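PDB 6ZTI: PlaB phospholipase from Legionella pneumophila, which probably hydrolyses phospholipids as an alpha/beta hydrolase whose activity is controlled by NAD(H)-mediated tetramerization. Local coordinates for residues I289-L292 / R293-V297. Numbering follows the deposited sequence.
Sequences IWIL and RCLQV
Trp-290 and Arg-293 run side by side from the helix, both pointing the same way, with the indole and guanidinium planes 36° apart. The six-membered ring carries this contact: CE3 of Trp-290 lies 4.1 Å from CG of Arg-293, and CZ3 of Trp-290 is equally distant from NH1 of Arg-293. Bends at chi2 (-67°) and chi3 (-52°) turn the guanidinium toward the CZ3 corner of the indole, and NH1 ends in a salt bridge with Glu-309 of helix 300-320, whose side chain also touches the indole. One turn apart on the helix, methyl CG2 of Ile-291, the branch anti to the backbone N, meets CD1 of Leu-295 at 3.9 Å; both side chains pack on Ile-127. The side chains of Leu-292 and Gln-296 pass at a slant, with amide NE2 of Gln-296 3.8 Å from CG of Leu-292 and hydrogen-bonded to the backbone O of Lys-47. Backbone bonds tie the turns together: Cys-294 N to Trp-290 O at 3.0 Å and Leu-295 N to Ile-291 O at 2.9 Å are sound, whereas Gln-296 N to Leu-292 O is weak at 3.2 Å. These i to i+3 and i to i+4 pairs are those of an alpha-helix, here packed by Ile-291 and Leu-295 on strand 123-129 and by Cys-294 on both that strand and 191-197 of the parallel sheet of the alpha/beta-hydrolase domain.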
ATOM      1  N   ILE B 289     -46.352  11.108  13.152  1.00 11.97           N
ATOM      2  CA  ILE B 289     -47.668  10.929  12.551  1.00 11.91           C
ATOM      3  C   ILE B 289     -47.663   9.762  11.580  1.00 16.57           C
ATOM      4  O   ILE B 289     -48.608   8.966  11.544  1.00 17.57           O
ATOM      5  CB  ILE B 289     -48.120  12.234  11.865  1.00 16.80           C
ATOM      6  CG1 ILE B 289     -48.496  13.298  12.918  1.00 16.36           C
ATOM      7  CG2 ILE B 289     -49.303  11.962  10.924  1.00 27.24           C
ATOM      8  CD1 ILE B 289     -48.436  14.718  12.393  1.00 28.97           C
ATOM      9  N   TRP B 290     -46.612   9.638  10.770  1.00 17.72           N
ATOM     10  CA  TRP B 290     -46.623   8.580   9.768  1.00 11.07           C
ATOM     11  C   TRP B 290     -46.175   7.242  10.337  1.00 15.35           C
ATOM     12  O   TRP B 290     -46.588   6.200   9.819  1.00 14.53           O
ATOM     13  CB  TRP B 290     -45.769   8.990   8.565  1.00 13.91           C
ATOM     14  CG  TRP B 290     -46.506   9.986   7.743  1.00 16.09           C
ATOM     15  CD1 TRP B 290     -46.286  11.328   7.684  1.00 22.03           C
ATOM     16  CD2 TRP B 290     -47.638   9.729   6.906  1.00 14.68           C
ATOM     17  NE1 TRP B 290     -47.195  11.920   6.840  1.00 26.67           N
ATOM     18  CE2 TRP B 290     -48.039  10.959   6.355  1.00 22.61           C
ATOM     19  CE3 TRP B 290     -48.342   8.572   6.563  1.00 19.97           C
ATOM     20  CZ2 TRP B 290     -49.108  11.066   5.470  1.00 34.44           C
ATOM     21  CZ3 TRP B 290     -49.409   8.680   5.697  1.00 24.37           C
ATOM     22  CH2 TRP B 290     -49.781   9.920   5.153  1.00 36.61           C
ATOM     23  N   ILE B 291     -45.365   7.241  11.403  1.00 14.41           N
ATOM     24  CA  ILE B 291     -45.071   5.985  12.093  1.00 16.19           C
ATOM     25  C   ILE B 291     -46.350   5.373  12.645  1.00 16.07           C
ATOM     26  O   ILE B 291     -46.558   4.156  12.560  1.00 14.94           O
ATOM     27  CB  ILE B 291     -44.031   6.200  13.211  1.00 16.06           C
ATOM     28  CG1 ILE B 291     -42.638   6.273  12.607  1.00 17.58           C
ATOM     29  CG2 ILE B 291     -44.100   5.069  14.238  1.00 21.73           C
ATOM     30  CD1 ILE B 291     -41.540   6.618  13.572  1.00 22.84           C
ATOM     31  N   LEU B 292     -47.218   6.201  13.230  1.00 14.28           N
ATOM     32  CA  LEU B 292     -48.458   5.692  13.819  1.00 19.73           C
ATOM     33  C   LEU B 292     -49.347   5.060  12.758  1.00 16.53           C
ATOM     34  O   LEU B 292     -49.958   4.007  12.988  1.00 20.41           O
ATOM     35  CB  LEU B 292     -49.195   6.825  14.540  1.00 21.29           C
ATOM     36  CG  LEU B 292     -50.428   6.478  15.375  1.00 38.44           C
ATOM     37  CD1 LEU B 292     -50.104   5.427  16.427  1.00 34.95           C
ATOM     38  CD2 LEU B 292     -50.970   7.735  16.039  1.00 32.11           C
ATOM     39  N   ARG B 293     -49.414   5.679  11.579  1.00 20.17           N
ATOM     40  CA  ARG B 293     -50.160   5.098  10.469  1.00 20.87           C
ATOM     41  C   ARG B 293     -49.572   3.751  10.065  1.00 19.93           C
ATOM     42  O   ARG B 293     -50.304   2.774   9.863  1.00 19.08           O
ATOM     43  CB  ARG B 293     -50.149   6.063   9.281  1.00 23.28           C
ATOM     44  CG  ARG B 293     -51.061   7.264   9.412  1.00 24.98           C
ATOM     45  CD  ARG B 293     -52.538   6.867   9.404  1.00 46.50           C
ATOM     46  NE  ARG B 293     -52.895   6.011   8.270  1.00 45.49           N
ATOM     47  CZ  ARG B 293     -53.233   6.455   7.060  1.00 41.77           C
ATOM     48  NH1 ARG B 293     -53.260   7.758   6.798  1.00 36.74           N
ATOM     49  NH2 ARG B 293     -53.542   5.588   6.103  1.00 46.94           N
ATOM     50  N   CYS B 294     -48.242   3.687   9.933  1.00 18.29           N
ATOM     51  CA  CYS B 294     -47.582   2.450   9.510  1.00 16.67           C
ATOM     52  C   CYS B 294     -47.852   1.328  10.503  1.00 17.57           C
ATOM     53  O   CYS B 294     -48.196   0.205  10.112  1.00 15.99           O
ATOM     54  CB  CYS B 294     -46.073   2.685   9.350  1.00 19.46           C
ATOM     55  SG  CYS B 294     -45.592   3.807   7.969  1.00 20.14           S
ATOM     56  N   LEU B 295     -47.722   1.623  11.799  1.00 15.29           N
ATOM     57  CA  LEU B 295     -47.983   0.628  12.834  1.00 12.56           C
ATOM     58  C   LEU B 295     -49.425   0.142  12.824  1.00 22.92           C
ATOM     59  O   LEU B 295     -49.706  -0.947  13.341  1.00 17.26           O
ATOM     60  CB  LEU B 295     -47.662   1.200  14.215  1.00 20.86           C
ATOM     61  CG  LEU B 295     -46.182   1.400  14.542  1.00 23.72           C
ATOM     62  CD1 LEU B 295     -46.033   2.113  15.875  1.00 17.61           C
ATOM     63  CD2 LEU B 295     -45.453   0.062  14.570  1.00 21.92           C
ATOM     64  N   GLN B 296     -50.345   0.925  12.274  1.00 21.19           N
ATOM     65  CA  GLN B 296     -51.747   0.544  12.242  1.00 21.14           C
ATOM     66  C   GLN B 296     -52.098  -0.315  11.028  1.00 18.54           C
ATOM     67  O   GLN B 296     -53.192  -0.890  10.990  1.00 22.71           O
ATOM     68  CB  GLN B 296     -52.614   1.811  12.299  1.00 23.22           C
ATOM     69  CG  GLN B 296     -52.582   2.480  13.687  1.00 26.09           C
ATOM     70  CD  GLN B 296     -53.145   3.895  13.720  1.00 30.01           C
ATOM     71  OE1 GLN B 296     -53.213   4.588  12.702  1.00 28.65           O
ATOM     72  NE2 GLN B 296     -53.537   4.334  14.908  1.00 26.96           N
ATOM     73  N   VAL B 297     -51.189  -0.451  10.060  1.00 13.86           N
ATOM     74  CA  VAL B 297     -51.450  -1.334   8.934  1.00 16.53           C
ATOM     75  C   VAL B 297     -51.627  -2.763   9.423  1.00 20.14           C
ATOM     76  O   VAL B 297     -50.817  -3.285  10.199  1.00 14.44           O
ATOM     77  CB  VAL B 297     -50.323  -1.229   7.902  1.00 18.48           C
ATOM     78  CG1 VAL B 297     -50.450  -2.345   6.882  1.00 15.11           C
ATOM     79  CG2 VAL B 297     -50.379   0.119   7.224  1.00 19.07           C
TER